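Local atomic coordinates of 2-C-methyl-D-erythritol 4-phosphate cytidylyltransferase (Neisseria gonorrhoeae, PDB entry 1VGW), a protein that probably catalyses the formation of 4-diphosphocytidyl-2-C-methyl-D-erythritol from CTP and 2-C-methyl-D-erythritol 4-phosphate, a step of non-mevalonate isoprenoid biosynthesis. Residues Ala9-Ala14 with His39-Phe44; Asp51-Val56 with Pro72-Trp77; Ile137-Val142 with Pro203-Gly208; Thr168-Gln173 with Ile189-Ser194. All coordinates share one frame; numbering follows the deposited sequence.

All four contacts reach one mixed sheet but draw on different chemistry. Contacts 1 and 4 are buried strand-to-helix packings, the first purely hydrocarbon, the second built on a glutamine amide that meets the start of a helix. Contacts 2 and 3 are parallel strand pairs, each tied by backbone hydrogen bonds and only partly buried; they lie on opposite sides of the chain's centre, their own centres about 26 Å apart. Contact 1 touches contact 2, because strands 7-12 and 52-56 are neighbours. Contacts 3 and 4 share another pair of neighbours, strands 136-141 and 169-173, and both meet the second subunit, whereas contacts 1 and 2 do not.

Contact 1 (Ala9-Ala14 with His39-Phe44); sequences ALIPAA and HVLGIF
Ala9 O, in a probable backbone hydrogen bond with Val54 N, ties the strand into the sheet and so helps to fix where the Ala9 methyl meets the ring of Phe44. That methyl sits over one ring face in a CH-pi contact, with CB 4.1 Å from the ring centroid and displaced toward the CD1 rim. Two residues on, on the same side of the strand, the Ile11 side chain reaches toward the helix. Its CG1 branch is extended (chi2 172°), which carries CD1 out to three helix side chains: Val40 CG1 at 3.6 Å, Leu41 CD2 at 3.9 Å and, obliquely, the Phe44 ring. Ile11 and Val40 overlap flank to flank, their chains running opposite ways. Val40 CG1 also lies in plane at the edge of the Phe44 ring, while His110 makes an edge-to-face pair with this ring. Segments 39-44 of the helix and 9-12 of the strand run nearly antiparallel (170°), their axes 10.5 Å apart at closest. Leu41 and Phe44 pack on strand 52-56 as well. Since only hydrocarbon groups meet between helix and strand, their union rests on shape and on the exclusion of water, while directional bonding is left to the backbone of the sheet.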
loop_
_atom_site.group_PDB
_atom_site.type_symbol
_atom_site.label_atom_id
_atom_site.label_comp_id
_atom_site.label_asym_id
_atom_site.label_seq_id
_atom_site.Cartn_x
_atom_site.Cartn_y
_atom_site.Cartn_z
ATOM N N ALA B 9 19.114 10.200 13.959
ATOM C CA ALA B 9 17.763 10.339 13.361
ATOM C C ALA B 9 17.393 11.788 13.121
ATOM O O ALA B 9 17.651 12.657 13.999
ATOM C CB ALA B 9 16.692 9.707 14.237
ATOM N N LEU B 10 16.881 12.093 11.928
ATOM C CA LEU B 10 16.463 13.504 11.663
ATOM C C LEU B 10 14.989 13.463 11.197
ATOM O O LEU B 10 14.591 12.731 10.280
ATOM C CB LEU B 10 17.363 14.184 10.669
ATOM C CG LEU B 10 17.080 15.539 10.108
ATOM C CD1 LEU B 10 17.206 16.633 11.173
ATOM C CD2 LEU B 10 18.013 15.936 8.939
ATOM N N ILE B 11 14.149 14.217 11.886
ATOM C CA ILE B 11 12.683 14.206 11.646
ATOM C C ILE B 11 12.177 15.597 11.315
ATOM O O ILE B 11 12.178 16.497 12.155
ATOM C CB ILE B 11 11.992 13.704 12.958
ATOM C CG1 ILE B 11 12.328 12.217 13.187
ATOM C CG2 ILE B 11 10.469 13.888 12.883
ATOM C CD1 ILE B 11 11.892 11.676 14.507
ATOM N N PRO B 12 11.951 15.867 10.036
ATOM C CA PRO B 12 11.455 17.163 9.587
ATOM C C PRO B 12 9.958 17.273 9.923
ATOM O O PRO B 12 9.178 16.497 9.369
ATOM C CB PRO B 12 11.678 17.106 8.091
ATOM C CG PRO B 12 11.600 15.664 7.726
ATOM C CD PRO B 12 11.855 14.862 8.961
ATOM N N ALA B 13 9.613 18.120 10.877
ATOM C CA ALA B 13 8.216 18.240 11.284
ATOM C C ALA B 13 7.684 19.655 11.246
ATOM O O ALA B 13 6.756 19.937 12.013
ATOM C CB ALA B 13 8.066 17.667 12.720
ATOM N N ALA B 14 8.205 20.562 10.431
ATOM C CA ALA B 14 7.742 21.936 10.362
ATOM C C ALA B 14 6.463 22.067 9.502
ATOM O O ALA B 14 6.237 23.163 8.964
ATOM C CB ALA B 14 8.829 22.847 9.793
ATOM N N HIS B 39 5.026 9.515 19.705
ATOM C CA HIS B 39 5.081 8.097 19.404
ATOM C C HIS B 39 6.322 7.804 18.528
ATOM O O HIS B 39 6.934 6.758 18.709
ATOM C CB HIS B 39 3.862 7.627 18.633
ATOM C CG HIS B 39 2.691 7.292 19.496
ATOM N ND1 HIS B 39 2.674 6.167 20.299
ATOM C CD2 HIS B 39 1.505 7.925 19.673
ATOM C CE1 HIS B 39 1.512 6.124 20.934
ATOM N NE2 HIS B 39 0.794 7.171 20.572
ATOM N N VAL B 40 6.580 8.686 17.558
ATOM C CA VAL B 40 7.725 8.498 16.677
ATOM C C VAL B 40 9.064 8.653 17.427
ATOM O O VAL B 40 9.990 7.874 17.192
ATOM C CB VAL B 40 7.721 9.395 15.438
ATOM C CG1 VAL B 40 9.123 9.372 14.768
ATOM C CG2 VAL B 40 6.758 8.855 14.381
ATOM N N LEU B 41 9.158 9.613 18.329
ATOM C CA LEU B 41 10.396 9.828 19.075
ATOM C C LEU B 41 10.733 8.624 19.946
ATOM O O LEU B 41 11.908 8.248 20.073
ATOM C CB LEU B 41 10.314 11.087 19.924
ATOM C CG LEU B 41 10.233 12.391 19.138
ATOM C CD1 LEU B 41 10.080 13.564 20.085
ATOM C CD2 LEU B 41 11.485 12.578 18.253
ATOM N N GLY B 42 9.667 7.992 20.430
ATOM C CA GLY B 42 9.713 6.827 21.261
ATOM C C GLY B 42 10.403 5.663 20.595
ATOM O O GLY B 42 11.113 4.883 21.258
ATOM N N ILE B 43 10.212 5.498 19.299
ATOM C CA ILE B 43 10.843 4.385 18.579
ATOM C C ILE B 43 12.351 4.546 18.484
ATOM O O ILE B 43 13.083 3.570 18.594
ATOM C CB ILE B 43 10.217 4.267 17.176
ATOM C CG1 ILE B 43 8.702 3.916 17.340
ATOM C CG2 ILE B 43 10.898 3.216 16.333
ATOM C CD1 ILE B 43 7.958 4.183 15.997
ATOM N N PHE B 44 12.873 5.747 18.263
ATOM C CA PHE B 44 14.297 5.977 18.144
ATOM C C PHE B 44 15.017 6.065 19.487
ATOM O O PHE B 44 16.082 5.446 19.679
ATOM C CB PHE B 44 14.565 7.264 17.328
ATOM C CG PHE B 44 14.103 7.135 15.896
ATOM C CD1 PHE B 44 14.881 6.563 14.921
ATOM C CD2 PHE B 44 12.833 7.601 15.537
ATOM C CE1 PHE B 44 14.418 6.412 13.628
ATOM C CE2 PHE B 44 12.377 7.474 14.248
ATOM C CZ PHE B 44 13.164 6.896 13.278
#

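Contact 2 (Asp51-Val56 with Pro72-Trp77)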
loop_
_atom_site.group_PDB
_atom_site.type_symbol
_atom_site.label_atom_id
_atom_site.label_comp_id
_atom_site.label_asym_id
_atom_site.label_seq_id
_atom_site.Cartn_x
_atom_site.Cartn_y
_atom_site.Cartn_z
ATOM N N ASP B 51 22.241 7.038 18.169
ATOM C CA ASP B 51 23.014 7.784 19.146
ATOM C C ASP B 51 22.440 9.150 19.452
ATOM O O ASP B 51 22.847 9.793 20.424
ATOM C CB ASP B 51 24.462 7.967 18.566
ATOM C CG ASP B 51 25.039 6.629 18.159
ATOM O OD1 ASP B 51 25.178 5.741 19.035
ATOM O OD2 ASP B 51 25.255 6.389 16.942
ATOM N N LEU B 52 21.572 9.678 18.593
ATOM C CA LEU B 52 20.998 10.988 18.783
ATOM C C LEU B 52 19.732 11.100 17.902
ATOM O O LEU B 52 19.600 10.358 16.907
ATOM C CB LEU B 52 22.008 12.068 18.375
ATOM C CG LEU B 52 21.620 13.525 18.512
ATOM C CD1 LEU B 52 21.765 14.022 19.955
ATOM C CD2 LEU B 52 22.415 14.447 17.610
ATOM N N THR B 53 18.839 11.984 18.323
ATOM C CA THR B 53 17.587 12.238 17.607
ATOM C C THR B 53 17.328 13.735 17.581
ATOM O O THR B 53 17.518 14.447 18.574
ATOM C CB THR B 53 16.423 11.477 18.242
ATOM O OG1 THR B 53 16.698 10.075 18.171
ATOM C CG2 THR B 53 15.088 11.791 17.625
ATOM N N VAL B 54 17.061 14.265 16.390
ATOM C CA VAL B 54 16.781 15.679 16.223
ATOM C C VAL B 54 15.430 15.855 15.480
ATOM O O VAL B 54 15.141 15.010 14.636
ATOM C CB VAL B 54 17.855 16.396 15.401
ATOM C CG1 VAL B 54 17.656 17.899 15.385
ATOM C CG2 VAL B 54 19.264 16.086 15.969
ATOM N N VAL B 55 14.663 16.852 15.872
ATOM C CA VAL B 55 13.368 17.185 15.292
ATOM C C VAL B 55 13.441 18.649 14.849
ATOM O O VAL B 55 13.939 19.418 15.681
ATOM C CB VAL B 55 12.190 17.119 16.296
ATOM C CG1 VAL B 55 10.878 17.347 15.505
ATOM C CG2 VAL B 55 12.121 15.781 17.003
ATOM N N VAL B 56 13.117 18.957 13.617
ATOM C CA VAL B 56 13.186 20.357 13.186
ATOM C C VAL B 56 11.756 20.891 12.975
ATOM O O VAL B 56 10.996 20.336 12.169
ATOM C CB VAL B 56 13.969 20.545 11.888
ATOM C CG1 VAL B 56 13.930 22.008 11.477
ATOM C CG2 VAL B 56 15.416 20.076 12.019
ATOM N N PRO B 72 14.136 14.974 27.085
ATOM C CA PRO B 72 15.229 15.870 27.392
ATOM C C PRO B 72 16.452 15.662 26.526
ATOM O O PRO B 72 17.110 16.633 26.107
ATOM C CB PRO B 72 15.456 15.686 28.884
ATOM C CG PRO B 72 14.929 14.332 29.184
ATOM C CD PRO B 72 13.769 14.130 28.237
ATOM N N GLN B 73 16.750 14.438 26.111
ATOM C CA GLN B 73 17.899 14.252 25.232
ATOM C C GLN B 73 17.639 14.547 23.770
ATOM O O GLN B 73 18.599 14.722 22.997
ATOM C CB GLN B 73 18.521 12.854 25.414
ATOM C CG GLN B 73 19.452 12.833 26.627
ATOM C CD GLN B 73 19.880 11.448 27.017
ATOM O OE1 GLN B 73 19.240 10.449 26.693
ATOM N NE2 GLN B 73 20.970 11.385 27.779
ATOM N N VAL B 74 16.386 14.592 23.323
ATOM C CA VAL B 74 16.097 14.926 21.926
ATOM C C VAL B 74 16.355 16.396 21.666
ATOM O O VAL B 74 16.126 17.267 22.499
ATOM C CB VAL B 74 14.621 14.584 21.629
ATOM C CG1 VAL B 74 14.145 15.168 20.314
ATOM C CG2 VAL B 74 14.419 13.100 21.688
ATOM N N ARG B 75 16.870 16.729 20.468
ATOM C CA ARG B 75 17.136 18.152 20.198
ATOM C C ARG B 75 16.041 18.755 19.346
ATOM O O ARG B 75 15.809 18.286 18.229
ATOM C CB ARG B 75 18.495 18.283 19.522
ATOM C CG ARG B 75 19.584 17.547 20.348
ATOM C CD ARG B 75 20.756 18.532 20.489
ATOM N NE ARG B 75 21.923 17.821 21.056
ATOM C CZ ARG B 75 22.931 18.523 21.561
ATOM N NH1 ARG B 75 22.877 19.839 21.519
ATOM N NH2 ARG B 75 23.978 17.904 22.066
ATOM N N VAL B 76 15.377 19.797 19.860
ATOM C CA VAL B 76 14.285 20.409 19.122
ATOM C C VAL B 76 14.779 21.698 18.506
ATOM O O VAL B 76 14.884 22.701 19.215
ATOM C CB VAL B 76 13.064 20.624 20.048
ATOM C CG1 VAL B 76 12.044 21.565 19.420
ATOM C CG2 VAL B 76 12.374 19.295 20.366
ATOM N N TRP B 77 15.073 21.707 17.204
ATOM C CA TRP B 77 15.573 22.938 16.569
ATOM C C TRP B 77 14.465 23.708 15.871
ATOM O O TRP B 77 13.574 23.122 15.234
ATOM C CB TRP B 77 16.676 22.590 15.546
ATOM C CG TRP B 77 17.950 22.087 16.166
ATOM C CD1 TRP B 77 18.326 22.188 17.490
ATOM C CD2 TRP B 77 19.036 21.458 15.471
ATOM N NE1 TRP B 77 19.563 21.637 17.646
ATOM C CE2 TRP B 77 20.035 21.186 16.432
ATOM C CE3 TRP B 77 19.272 21.120 14.139
ATOM C CZ2 TRP B 77 21.238 20.547 16.116
ATOM C CZ3 TRP B 77 20.462 20.469 13.825
ATOM C CH2 TRP B 77 21.435 20.197 14.804
#
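Val54 and Trp77 make the tightest side-chain packing between the strands. CG1 of Val54, placed anti to the backbone N (chi1 -172°), stands over the six-membered ring of the indole, 3.9 Å from its centroid and 17° off the normal, a CH-pi contact. On the same face of the sheet Trp77 has Leu95 of helix 84-98 against it and a cation-pi partner in Lys94. Beneath this pair the backbones are joined by three regular parallel-sheet bonds: Arg75 N to Thr53 O, Val55 N to Arg75 O and Trp77 N to Val55 O, each 3.0 Å long. Arg75 and Val55 thus each give both N-H and C=O to the ladder, and CA-H groups of Val54, Val56 and Val76 add weaker contacts to the carbonyls opposite. On the face that carries Val55, its CG2 meets Val74 CG1 at 3.9 Å, and Leu41 of helix 36-45 packs beside it. The other end is looser. Arg75, exposed, bends at chi2 and crosses Leu52 at about a right angle, so that Leu52 CD1 comes 4.0 Å from Arg75 NE near the guanidinium plane, at its edge. Strand 52-56, helix 63-70 and strand 75-77 form a beta-alpha-beta crossover, the repeating unit of the nucleotide-binding, Rossmann-like sheet of the GT-A cytidylyltransferases.

Contact 3 (Ile137-Val142 with Pro203-Gly208); sequences ILAVPV and PLLIQG
Leu205 fills the hollow between Ile137 and Ala139: its CD2 branch lies 3.8 Å from Ala139 CB and 4.1 Å from Ile137 CG1. Leu205 and Ile137 run alongside each other in the same direction. On the opposite face of the sheet, Leu138 crosses Ile206 obliquely, with Leu138 CD2 3.8 Å from Ile206 CG2 and also against the carbonyl of Gln207. Just past the strand, Gly208 has no side chain, and Leu138 CB lies against Gly208 CA at 4.1 Å, while the glycine carbonyl carbon faces Val140 CG1. Gln207 points away at its root, yet a bend at chi2 (64°) folds it back, and OE1 reaches Pro141 CD at 3.6 Å while NE2 lies near Val140 CG1. Four backbone bonds stitch the parallel strands: Ile137 N to Leu204 O, Ile206 N to Ile137 O, Ala139 N to Ile206 O and Gly208 N to Ala139 O. Gly208 N to Ala139 O, at 2.8 Å, has its donor tilted 35° from the carbonyl plane where the strands, 66° apart in direction, diverge. Helix 119-129 covers Leu138 and Ile206 through Leu125, and strand 163-167 borders strand 136-141 along Val140. Pro203 and Leu205 form backbone hydrogen bonds to the second subunit, whose Ile154 and Ala149 pack on Ile137 and Leu205.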
loop_
_atom_site.group_PDB
_atom_site.type_symbol
_atom_site.label_atom_id
_atom_site.label_comp_id
_atom_site.label_asym_id
_atom_site.label_seq_id
_atom_site.Cartn_x
_atom_site.Cartn_y
_atom_site.Cartn_z
ATOM N N ILE B 137 17.393 2.615 1.648
ATOM C CA ILE B 137 16.124 3.041 2.195
ATOM C C ILE B 137 15.236 1.847 2.484
ATOM O O ILE B 137 15.428 0.766 1.955
ATOM C CB ILE B 137 15.327 3.950 1.228
ATOM C CG1 ILE B 137 14.820 3.128 0.027
ATOM C CG2 ILE B 137 16.122 5.157 0.749
ATOM C CD1 ILE B 137 14.036 3.951 -0.987
ATOM N N LEU B 138 14.219 2.091 3.331
ATOM C CA LEU B 138 13.244 0.989 3.531
ATOM C C LEU B 138 12.257 1.084 2.347
ATOM O O LEU B 138 12.036 2.194 1.808
ATOM C CB LEU B 138 12.481 1.113 4.836
ATOM C CG LEU B 138 13.208 0.851 6.148
ATOM C CD1 LEU B 138 12.270 0.968 7.344
ATOM C CD2 LEU B 138 13.881 -0.508 6.150
ATOM N N ALA B 139 11.763 -0.068 1.908
ATOM C CA ALA B 139 10.801 -0.021 0.763
ATOM C C ALA B 139 10.129 -1.389 0.640
ATOM O O ALA B 139 10.614 -2.340 1.312
ATOM C CB ALA B 139 11.547 0.366 -0.486
ATOM N N VAL B 140 9.000 -1.470 -0.019
ATOM C CA VAL B 140 8.278 -2.722 -0.243
ATOM C C VAL B 140 7.947 -2.911 -1.724
ATOM O O VAL B 140 7.574 -1.971 -2.443
ATOM C CB VAL B 140 6.965 -2.815 0.571
ATOM C CG1 VAL B 140 7.235 -2.676 2.073
ATOM C CG2 VAL B 140 5.923 -1.807 0.137
ATOM N N PRO B 141 8.001 -4.134 -2.229
ATOM C CA PRO B 141 7.711 -4.375 -3.635
ATOM C C PRO B 141 6.280 -4.042 -3.981
ATOM O O PRO B 141 5.415 -4.188 -3.101
ATOM C CB PRO B 141 8.003 -5.861 -3.823
ATOM C CG PRO B 141 8.836 -6.260 -2.657
ATOM C CD PRO B 141 8.377 -5.366 -1.522
ATOM N N VAL B 142 6.034 -3.523 -5.184
ATOM C CA VAL B 142 4.668 -3.216 -5.633
ATOM C C VAL B 142 3.952 -4.524 -5.943
ATOM O O VAL B 142 4.352 -5.206 -6.867
ATOM C CB VAL B 142 4.690 -2.368 -6.911
ATOM C CG1 VAL B 142 3.255 -2.189 -7.453
ATOM C CG2 VAL B 142 5.293 -0.987 -6.630
ATOM N N PRO B 203 21.558 3.776 -4.170
ATOM C CA PRO B 203 21.329 3.314 -2.787
ATOM C C PRO B 203 20.761 1.923 -2.722
ATOM O O PRO B 203 20.133 1.467 -3.690
ATOM C CB PRO B 203 20.408 4.353 -2.188
ATOM C CG PRO B 203 20.576 5.555 -3.042
ATOM C CD PRO B 203 20.774 4.996 -4.451
ATOM N N LEU B 204 21.020 1.188 -1.635
ATOM C CA LEU B 204 20.443 -0.160 -1.512
ATOM C C LEU B 204 18.933 -0.062 -1.245
ATOM O O LEU B 204 18.447 0.953 -0.722
ATOM C CB LEU B 204 21.081 -0.954 -0.359
ATOM C CG LEU B 204 22.573 -1.098 -0.243
ATOM C CD1 LEU B 204 22.979 -1.720 1.097
ATOM C CD2 LEU B 204 23.136 -1.999 -1.341
ATOM N N LEU B 205 18.194 -1.121 -1.545
ATOM C CA LEU B 205 16.778 -1.220 -1.205
ATOM C C LEU B 205 16.670 -2.299 -0.090
ATOM O O LEU B 205 17.012 -3.458 -0.350
ATOM C CB LEU B 205 15.865 -1.640 -2.351
ATOM C CG LEU B 205 15.533 -0.591 -3.400
ATOM C CD1 LEU B 205 15.179 -1.243 -4.729
ATOM C CD2 LEU B 205 14.429 0.364 -2.966
ATOM N N ILE B 206 16.225 -1.883 1.086
ATOM C CA ILE B 206 16.047 -2.789 2.237
ATOM C C ILE B 206 14.544 -2.951 2.538
ATOM O O ILE B 206 13.714 -2.031 2.454
ATOM C CB ILE B 206 16.795 -2.230 3.436
ATOM C CG1 ILE B 206 18.342 -2.337 3.174
ATOM C CG2 ILE B 206 16.474 -2.857 4.758
ATOM C CD1 ILE B 206 18.907 -0.922 3.053
ATOM N N GLN B 207 14.126 -4.171 2.790
ATOM C CA GLN B 207 12.758 -4.540 3.047
ATOM C C GLN B 207 12.158 -3.791 4.216
ATOM O O GLN B 207 12.674 -3.832 5.330
ATOM C CB GLN B 207 12.628 -6.047 3.266
ATOM C CG GLN B 207 11.262 -6.540 3.588
ATOM C CD GLN B 207 10.180 -6.378 2.542
ATOM O OE1 GLN B 207 10.373 -6.399 1.305
ATOM N NE2 GLN B 207 8.952 -6.263 3.060
ATOM N N GLY B 208 11.041 -3.091 3.964
ATOM C CA GLY B 208 10.368 -2.344 5.023
ATOM C C GLY B 208 9.290 -3.198 5.692
ATOM O O GLY B 208 9.559 -4.319 6.134
#

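Contact 4 (Thr168-Gln173 with Ile189-Ser194)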
loop_
_atom_site.group_PDB
_atom_site.type_symbol
_atom_site.label_atom_id
_atom_site.label_comp_id
_atom_site.label_asym_id
_atom_site.label_seq_id
_atom_site.Cartn_x
_atom_site.Cartn_y
_atom_site.Cartn_z
ATOM N N THR B 168 10.260 5.365 4.680
ATOM C CA THR B 168 11.312 6.047 5.408
ATOM C C THR B 168 11.595 5.169 6.621
ATOM O O THR B 168 10.750 4.274 6.901
ATOM C CB THR B 168 10.981 7.469 5.779
ATOM O OG1 THR B 168 10.022 7.475 6.835
ATOM C CG2 THR B 168 10.443 8.319 4.620
ATOM N N PRO B 169 12.722 5.292 7.307
ATOM C CA PRO B 169 13.751 6.270 7.082
ATOM C C PRO B 169 14.598 5.993 5.870
ATOM O O PRO B 169 14.523 4.884 5.311
ATOM C CB PRO B 169 14.622 6.187 8.361
ATOM C CG PRO B 169 13.846 5.350 9.325
ATOM C CD PRO B 169 13.101 4.364 8.435
ATOM N N GLN B 170 15.237 7.011 5.350
ATOM C CA GLN B 170 16.188 6.966 4.226
ATOM C C GLN B 170 17.557 7.358 4.850
ATOM O O GLN B 170 17.646 8.475 5.366
ATOM C CB GLN B 170 15.802 7.987 3.130
ATOM C CG GLN B 170 14.359 7.670 2.656
ATOM C CD GLN B 170 14.022 8.034 1.242
ATOM O OE1 GLN B 170 14.563 8.902 0.572
ATOM N NE2 GLN B 170 12.967 7.381 0.683
ATOM N N LEU B 171 18.495 6.435 4.812
ATOM C CA LEU B 171 19.796 6.599 5.488
ATOM C C LEU B 171 20.970 6.914 4.608
ATOM O O LEU B 171 21.382 6.052 3.802
ATOM C CB LEU B 171 20.001 5.346 6.318
ATOM C CG LEU B 171 21.252 4.655 6.694
ATOM C CD1 LEU B 171 22.581 5.321 6.392
ATOM C CD2 LEU B 171 21.217 4.159 8.127
ATOM N N PHE B 172 21.576 8.097 4.760
ATOM C CA PHE B 172 22.755 8.510 4.038
ATOM C C PHE B 172 23.821 9.191 4.913
ATOM O O PHE B 172 23.515 9.782 5.965
ATOM C CB PHE B 172 22.371 9.486 2.881
ATOM C CG PHE B 172 21.447 8.820 1.895
ATOM C CD1 PHE B 172 20.087 9.176 1.881
ATOM C CD2 PHE B 172 21.863 7.775 1.088
ATOM C CE1 PHE B 172 19.234 8.484 1.030
ATOM C CE2 PHE B 172 21.029 7.114 0.219
ATOM C CZ PHE B 172 19.660 7.491 0.212
ATOM N N GLN B 173 25.076 9.116 4.480
ATOM C CA GLN B 173 26.204 9.788 5.122
ATOM C C GLN B 173 25.904 11.297 5.110
ATOM O O GLN B 173 25.462 11.792 4.058
ATOM C CB GLN B 173 27.514 9.579 4.295
ATOM C CG GLN B 173 28.139 8.197 4.443
ATOM C CD GLN B 173 29.408 8.099 3.588
ATOM O OE1 GLN B 173 30.451 8.668 3.952
ATOM N NE2 GLN B 173 29.262 7.492 2.412
ATOM N N ILE B 189 13.539 16.625 -8.192
ATOM C CA ILE B 189 13.651 15.436 -7.377
ATOM C C ILE B 189 12.472 15.248 -6.418
ATOM O O ILE B 189 11.703 16.192 -6.187
ATOM C CB ILE B 189 14.922 15.511 -6.485
ATOM C CG1 ILE B 189 14.747 16.641 -5.454
ATOM C CG2 ILE B 189 16.181 15.732 -7.291
ATOM C CD1 ILE B 189 15.085 16.203 -4.047
ATOM N N THR B 190 12.352 14.075 -5.803
ATOM C CA THR B 190 11.278 13.830 -4.839
ATOM C C THR B 190 11.813 13.461 -3.456
ATOM O O THR B 190 11.865 14.358 -2.609
ATOM C CB THR B 190 10.299 12.756 -5.314
ATOM O OG1 THR B 190 11.056 11.658 -5.862
ATOM C CG2 THR B 190 9.357 13.308 -6.393
ATOM N N ASP B 191 12.131 12.208 -3.170
ATOM C CA ASP B 191 12.663 11.798 -1.883
ATOM C C ASP B 191 14.194 11.998 -1.767
ATOM O O ASP B 191 14.806 12.509 -2.717
ATOM C CB ASP B 191 12.283 10.356 -1.556
ATOM C CG ASP B 191 12.787 9.296 -2.462
ATOM O OD1 ASP B 191 12.517 8.074 -2.340
ATOM O OD2 ASP B 191 13.499 9.595 -3.428
ATOM N N GLU B 192 14.784 11.698 -0.585
ATOM C CA GLU B 192 16.229 11.904 -0.440
ATOM C C GLU B 192 17.008 10.979 -1.396
ATOM O O GLU B 192 17.950 11.491 -2.012
ATOM C CB GLU B 192 16.786 11.805 0.963
ATOM C CG GLU B 192 16.391 12.896 1.939
ATOM C CD GLU B 192 14.896 12.863 2.309
ATOM O OE1 GLU B 192 14.320 13.933 2.609
ATOM O OE2 GLU B 192 14.246 11.794 2.318
ATOM N N ALA B 193 16.639 9.740 -1.556
ATOM C CA ALA B 193 17.277 8.829 -2.465
ATOM C C ALA B 193 17.392 9.390 -3.866
ATOM O O ALA B 193 18.451 9.337 -4.497
ATOM C CB ALA B 193 16.605 7.467 -2.476
ATOM N N SER B 194 16.339 10.003 -4.413
ATOM C CA SER B 194 16.394 10.514 -5.772
ATOM C C SER B 194 17.409 11.628 -5.928
ATOM O O SER B 194 17.861 11.877 -7.051
ATOM C CB SER B 194 14.999 10.904 -6.294
ATOM O OG SER B 194 14.648 12.215 -5.893
#
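Gln170 uses both ends of its side-chain amide on the start of helix 192-197. OE1 accepts from Ala193 N at 3.1 Å, the N-H pointing almost straight at it (164°) but tilted from the carbonyl plane. NE2 donates to Asp191 OD1, also at 3.1 Å; the oxygen lies in the amide plane, yet NE2 meets the carboxylate from above, the two planes standing 67° apart. Alongside, Phe172 brings CZ to 3.8 Å from Ala193 CA, which approaches the ring obliquely. In the next shell, a second NE2 bond to Gln167 O fixes which way the amide faces. Asp191 is the N-cap: with CG between backbone N and carbonyl carbon (chi1 62°), its OD2 accepts from Ser194 N at 3.0 Å and forms a salt bridge with Lys147 of the second subunit. Ser194 OG in turn accepts from Thr190 N, steadying the turn before the helix, and Glu192 reaches out to Arg84 in another salt bridge. Strand 169-173, with a cis peptide bond between Thr168 and Pro169 where the chain turns a corner, lies between strands 106-109 and 136-141; Gln170 and Phe172 turn to helix 192-197, while Pro169 and Leu171 pack on helix 119-129.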